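Local coordinates for protein glutamine amidotransferase subunit pdxT (Thermus thermophilus, PDB 2YWD) that probably hydrolyses glutamine to glutamate and ammonia, which is channelled to the partner subunit PdxS for the synthesis of pyridoxal 5'-phosphate, at residues V5-D13 with T52-I62. Sequence-based numbering, arbitrary orientation.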
ATOM      1  N   VAL A   5       0.909  14.044   5.716  1.00 15.00           N
ATOM      2  CA  VAL A   5       1.123  12.621   5.444  1.00 13.88           C
ATOM      3  C   VAL A   5       0.637  11.765   6.608  1.00 13.75           C
ATOM      4  O   VAL A   5       1.017  11.985   7.758  1.00 14.67           O
ATOM      5  CB  VAL A   5       2.615  12.304   5.202  1.00 15.20           C
ATOM      6  CG1 VAL A   5       2.779  10.834   4.835  1.00 11.71           C
ATOM      7  CG2 VAL A   5       3.172  13.192   4.093  1.00 15.85           C
ATOM      8  N   GLY A   6      -0.203  10.782   6.307  1.00 12.71           N
ATOM      9  CA  GLY A   6      -0.703   9.924   7.360  1.00 13.53           C
ATOM     10  C   GLY A   6      -0.483   8.452   7.075  1.00 13.23           C
ATOM     11  O   GLY A   6      -0.181   8.060   5.945  1.00 12.24           O
ATOM     12  N   VAL A   7      -0.614   7.642   8.119  1.00 14.23           N
ATOM     13  CA  VAL A   7      -0.483   6.192   8.009  1.00 12.98           C
ATOM     14  C   VAL A   7      -1.707   5.641   8.731  1.00 12.84           C
ATOM     15  O   VAL A   7      -1.956   6.003   9.879  1.00 14.56           O
ATOM     16  CB  VAL A   7       0.791   5.671   8.711  1.00 15.02           C
ATOM     17  CG1 VAL A   7       0.906   4.160   8.523  1.00 14.29           C
ATOM     18  CG2 VAL A   7       2.025   6.365   8.142  1.00 15.43           C
ATOM     19  N   LEU A   8      -2.485   4.799   8.055  1.00 12.81           N
ATOM     20  CA  LEU A   8      -3.681   4.223   8.670  1.00 11.94           C
ATOM     21  C   LEU A   8      -3.216   3.412   9.869  1.00 12.02           C
ATOM     22  O   LEU A   8      -2.375   2.521   9.732  1.00 11.45           O
ATOM     23  CB  LEU A   8      -4.418   3.330   7.673  1.00 11.99           C
ATOM     24  CG  LEU A   8      -5.821   2.875   8.081  1.00 12.40           C
ATOM     25  CD1 LEU A   8      -6.728   4.087   8.286  1.00 12.87           C
ATOM     26  CD2 LEU A   8      -6.386   1.975   6.997  1.00 12.52           C
ATOM     27  N   ALA A   9      -3.753   3.725  11.046  1.00 12.69           N
ATOM     28  CA  ALA A   9      -3.341   3.042  12.271  1.00 13.60           C
ATOM     29  C   ALA A   9      -4.472   2.335  13.012  1.00 12.89           C
ATOM     30  O   ALA A   9      -4.599   2.461  14.229  1.00 14.82           O
ATOM     31  CB  ALA A   9      -2.658   4.038  13.202  1.00 13.37           C
ATOM     32  N   LEU A  10      -5.287   1.588  12.280  1.00 11.66           N
ATOM     33  CA  LEU A  10      -6.387   0.857  12.886  1.00 13.09           C
ATOM     34  C   LEU A  10      -5.897  -0.483  13.426  1.00 12.42           C
ATOM     35  O   LEU A  10      -6.408  -0.987  14.430  1.00 11.19           O
ATOM     36  CB  LEU A  10      -7.489   0.624  11.853  1.00 14.54           C
ATOM     37  CG  LEU A  10      -8.147   1.891  11.299  1.00 14.93           C
ATOM     38  CD1 LEU A  10      -9.178   1.511  10.254  1.00 15.29           C
ATOM     39  CD2 LEU A  10      -8.793   2.675  12.436  1.00 15.21           C
ATOM     40  N   GLN A  11      -4.898  -1.045  12.752  1.00 11.82           N
ATOM     41  CA  GLN A  11      -4.315  -2.334  13.120  1.00 12.11           C
ATOM     42  C   GLN A  11      -3.046  -2.526  12.313  1.00 12.85           C
ATOM     43  O   GLN A  11      -2.876  -1.924  11.254  1.00 12.81           O
ATOM     44  CB  GLN A  11      -5.292  -3.466  12.777  1.00 12.50           C
ATOM     45  CG  GLN A  11      -4.854  -4.893  13.152  1.00 10.55           C
ATOM     46  CD  GLN A  11      -3.779  -5.492  12.237  1.00 12.86           C
ATOM     47  OE1 GLN A  11      -3.814  -5.329  11.014  1.00 11.17           O
ATOM     48  NE2 GLN A  11      -2.832  -6.212  12.833  1.00 11.10           N
ATOM     49  N   GLY A  12      -2.140  -3.352  12.815  1.00 13.00           N
ATOM     50  CA  GLY A  12      -0.947  -3.621  12.042  1.00 13.53           C
ATOM     51  C   GLY A  12       0.306  -2.821  12.286  1.00 13.11           C
ATOM     52  O   GLY A  12       0.454  -2.118  13.284  1.00 11.62           O
ATOM     53  N   ASP A  13       1.202  -2.915  11.313  1.00 12.75           N
ATOM     54  CA  ASP A  13       2.507  -2.295  11.393  1.00 13.57           C
ATOM     55  C   ASP A  13       2.690  -0.895  10.817  1.00 14.31           C
ATOM     56  O   ASP A  13       3.517  -0.672   9.929  1.00 14.58           O
ATOM     57  CB  ASP A  13       3.511  -3.279  10.799  1.00 14.58           C
ATOM     58  CG  ASP A  13       3.421  -4.650  11.463  1.00 16.60           C
ATOM     59  OD1 ASP A  13       3.382  -4.692  12.711  1.00 17.54           O
ATOM     60  OD2 ASP A  13       3.384  -5.680  10.756  1.00 15.74           O
ATOM     61  N   THR A  52      -8.895  -7.467   9.001  1.00 13.84           N
ATOM     62  CA  THR A  52      -9.169  -6.595  10.139  1.00 12.53           C
ATOM     63  C   THR A  52      -9.079  -5.125   9.734  1.00 12.41           C
ATOM     64  O   THR A  52      -9.960  -4.330  10.064  1.00 13.42           O
ATOM     65  CB  THR A  52      -8.194  -6.890  11.295  1.00 13.89           C
ATOM     66  OG1 THR A  52      -8.409  -8.232  11.754  1.00 13.08           O
ATOM     67  CG2 THR A  52      -8.406  -5.923  12.450  1.00 12.57           C
ATOM     68  N   ILE A  53      -8.019  -4.761   9.021  1.00 10.95           N
ATOM     69  CA  ILE A  53      -7.864  -3.384   8.564  1.00 11.49           C
ATOM     70  C   ILE A  53      -9.088  -3.027   7.719  1.00 11.96           C
ATOM     71  O   ILE A  53      -9.657  -1.945   7.857  1.00 12.76           O
ATOM     72  CB  ILE A  53      -6.579  -3.214   7.727  1.00 10.77           C
ATOM     73  CG1 ILE A  53      -5.361  -3.264   8.652  1.00 11.15           C
ATOM     74  CG2 ILE A  53      -6.610  -1.889   6.961  1.00 10.90           C
ATOM     75  CD1 ILE A  53      -4.025  -3.325   7.920  1.00 12.18           C
ATOM     76  N   GLY A  54      -9.497  -3.952   6.857  1.00 12.31           N
ATOM     77  CA  GLY A  54     -10.661  -3.706   6.022  1.00 13.24           C
ATOM     78  C   GLY A  54     -11.937  -3.530   6.830  1.00 13.45           C
ATOM     79  O   GLY A  54     -12.697  -2.581   6.607  1.00 13.89           O
ATOM     80  N   LYS A  55     -12.178  -4.435   7.773  1.00 12.88           N
ATOM     81  CA  LYS A  55     -13.387  -4.366   8.596  1.00 15.60           C
ATOM     82  C   LYS A  55     -13.490  -3.052   9.366  1.00 15.03           C
ATOM     83  O   LYS A  55     -14.518  -2.379   9.322  1.00 14.11           O
ATOM     84  CB  LYS A  55     -13.433  -5.540   9.582  1.00 17.99           C
ATOM     85  CG  LYS A  55     -14.737  -5.634  10.371  1.00 25.05           C
ATOM     86  CD  LYS A  55     -14.767  -6.849  11.296  1.00 30.89           C
ATOM     87  CE  LYS A  55     -13.884  -6.653  12.524  1.00 34.22           C
ATOM     88  NZ  LYS A  55     -14.387  -5.553  13.400  1.00 37.57           N
ATOM     89  N   LEU A  56     -12.419  -2.685  10.065  1.00 14.64           N
ATOM     90  CA  LEU A  56     -12.410  -1.456  10.852  1.00 14.84           C
ATOM     91  C   LEU A  56     -12.492  -0.186   9.999  1.00 15.18           C
ATOM     92  O   LEU A  56     -13.189   0.763  10.364  1.00 14.83           O
ATOM     93  CB  LEU A  56     -11.162  -1.414  11.746  1.00 14.23           C
ATOM     94  CG  LEU A  56     -11.025  -2.573  12.741  1.00 15.45           C
ATOM     95  CD1 LEU A  56      -9.736  -2.417  13.537  1.00 15.54           C
ATOM     96  CD2 LEU A  56     -12.237  -2.606  13.672  1.00 16.92           C
ATOM     97  N   ALA A  57     -11.793  -0.162   8.866  1.00 14.63           N
ATOM     98  CA  ALA A  57     -11.831   1.014   7.999  1.00 14.61           C
ATOM     99  C   ALA A  57     -13.252   1.233   7.478  1.00 14.97           C
ATOM    100  O   ALA A  57     -13.696   2.366   7.303  1.00 13.57           O
ATOM    101  CB  ALA A  57     -10.867   0.846   6.836  1.00 15.45           C
ATOM    102  N   ARG A  58     -13.961   0.138   7.229  1.00 13.02           N
ATOM    103  CA  ARG A  58     -15.330   0.225   6.741  1.00 15.49           C
ATOM    104  C   ARG A  58     -16.239   0.702   7.871  1.00 15.94           C
ATOM    105  O   ARG A  58     -17.014   1.644   7.701  1.00 17.15           O
ATOM    106  CB  ARG A  58     -15.797  -1.141   6.221  1.00 14.42           C
ATOM    107  CG  ARG A  58     -17.257  -1.188   5.779  1.00 17.01           C
ATOM    108  CD  ARG A  58     -17.529  -2.408   4.901  1.00 16.27           C
ATOM    109  NE  ARG A  58     -16.848  -2.296   3.612  1.00 15.72           N
ATOM    110  CZ  ARG A  58     -16.900  -3.215   2.656  1.00 16.43           C
ATOM    111  NH1 ARG A  58     -17.602  -4.324   2.836  1.00 14.37           N
ATOM    112  NH2 ARG A  58     -16.259  -3.019   1.510  1.00 15.86           N
ATOM    113  N   GLU A  59     -16.122   0.060   9.029  1.00 16.89           N
ATOM    114  CA  GLU A  59     -16.939   0.414  10.184  1.00 18.96           C
ATOM    115  C   GLU A  59     -16.801   1.861  10.627  1.00 18.86           C
ATOM    116  O   GLU A  59     -17.788   2.483  11.017  1.00 18.61           O
ATOM    117  CB  GLU A  59     -16.607  -0.495  11.368  1.00 21.51           C
ATOM    118  CG  GLU A  59     -17.257  -1.860  11.300  1.00 26.36           C
ATOM    119  CD  GLU A  59     -16.871  -2.738  12.471  1.00 29.98           C
ATOM    120  OE1 GLU A  59     -16.568  -2.183  13.552  1.00 31.98           O
ATOM    121  OE2 GLU A  59     -16.885  -3.978  12.316  1.00 31.82           O
ATOM    122  N   TYR A  60     -15.588   2.400  10.573  1.00 17.93           N
ATOM    123  CA  TYR A  60     -15.364   3.779  11.005  1.00 19.74           C
ATOM    124  C   TYR A  60     -15.617   4.832   9.928  1.00 18.38           C
ATOM    125  O   TYR A  60     -15.371   6.017  10.148  1.00 18.85           O
ATOM    126  CB  TYR A  60     -13.941   3.942  11.550  1.00 22.94           C
ATOM    127  CG  TYR A  60     -13.592   2.991  12.680  1.00 28.10           C
ATOM    128  CD1 TYR A  60     -14.549   2.601  13.617  1.00 31.13           C
ATOM    129  CD2 TYR A  60     -12.295   2.503  12.826  1.00 31.18           C
ATOM    130  CE1 TYR A  60     -14.222   1.747  14.671  1.00 33.46           C
ATOM    131  CE2 TYR A  60     -11.956   1.650  13.878  1.00 33.47           C
ATOM    132  CZ  TYR A  60     -12.925   1.278  14.794  1.00 35.08           C
ATOM    133  OH  TYR A  60     -12.593   0.437  15.835  1.00 37.70           O
ATOM    134  N   GLY A  61     -16.107   4.404   8.770  1.00 16.52           N
ATOM    135  CA  GLY A  61     -16.380   5.341   7.692  1.00 16.40           C
ATOM    136  C   GLY A  61     -15.143   5.835   6.954  1.00 15.70           C
ATOM    137  O   GLY A  61     -15.236   6.700   6.081  1.00 12.51           O
ATOM    138  N   ILE A  62     -13.982   5.288   7.293  1.00 13.98           N
ATOM    139  CA  ILE A  62     -12.737   5.701   6.650  1.00 13.00           C
ATOM    140  C   ILE A  62     -12.681   5.236   5.193  1.00 12.71           C
ATOM    141  O   ILE A  62     -12.275   5.987   4.310  1.00 12.27           O
ATOM    142  CB  ILE A  62     -11.515   5.174   7.448  1.00 14.16           C
ATOM    143  CG1 ILE A  62     -11.455   5.900   8.800  1.00 15.18           C
ATOM    144  CG2 ILE A  62     -10.220   5.407   6.670  1.00 15.19           C
ATOM    145  CD1 ILE A  62     -10.445   5.337   9.785  1.00 16.56           C
TER
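Leu10 sets one methyl on helix 50-59 and the other on Tyr60 just past its end, making the largest single share of this contact. Its CD1 lies against the helix backbone, 3.4 Å from Ala57 N, with Leu56 CB and Ala57 CB beside it; the small side chain of Ala57 is consistent with so close an approach. On the buried side, Leu8 reaches over from the end of strand 5-8, with CD2 3.9 Å from Ile53 CG2 and CD1 4.1 Å from Ile62 CG2. The branched Ile53 serves two neighbours: CG2, anti to the backbone N, faces Leu8, while the side chain crosses that of Gln11 at about a right angle, CG1 3.5 Å from Gln11 OE1. Replacing Ile53 with alanine would probably open a gap beside Leu8 and lose the packing at the oxygen end of the Gln11 amide. Gln11 and Thr52 are partly exposed: Gln11 CG touches Thr52 CG2 at 3.8 Å, and the polar ends of both turn to Glu49, Gln11 OE1 accepting from its backbone N and Thr52 OG1 bonding its carboxylate. Tyr60 forms the solvent edge, its exposed ring offering one edge to Leu10, whose CD2 lies near the ring plane, 3.5 Å from Tyr60 CD2. This strand-end loop packed on a helix next to the predicted glutamine site, with the predicted nucleophile Cys81 about 8 Å from Ile53, side chain to side chain, belongs to the class I glutamine amidotransferase fold.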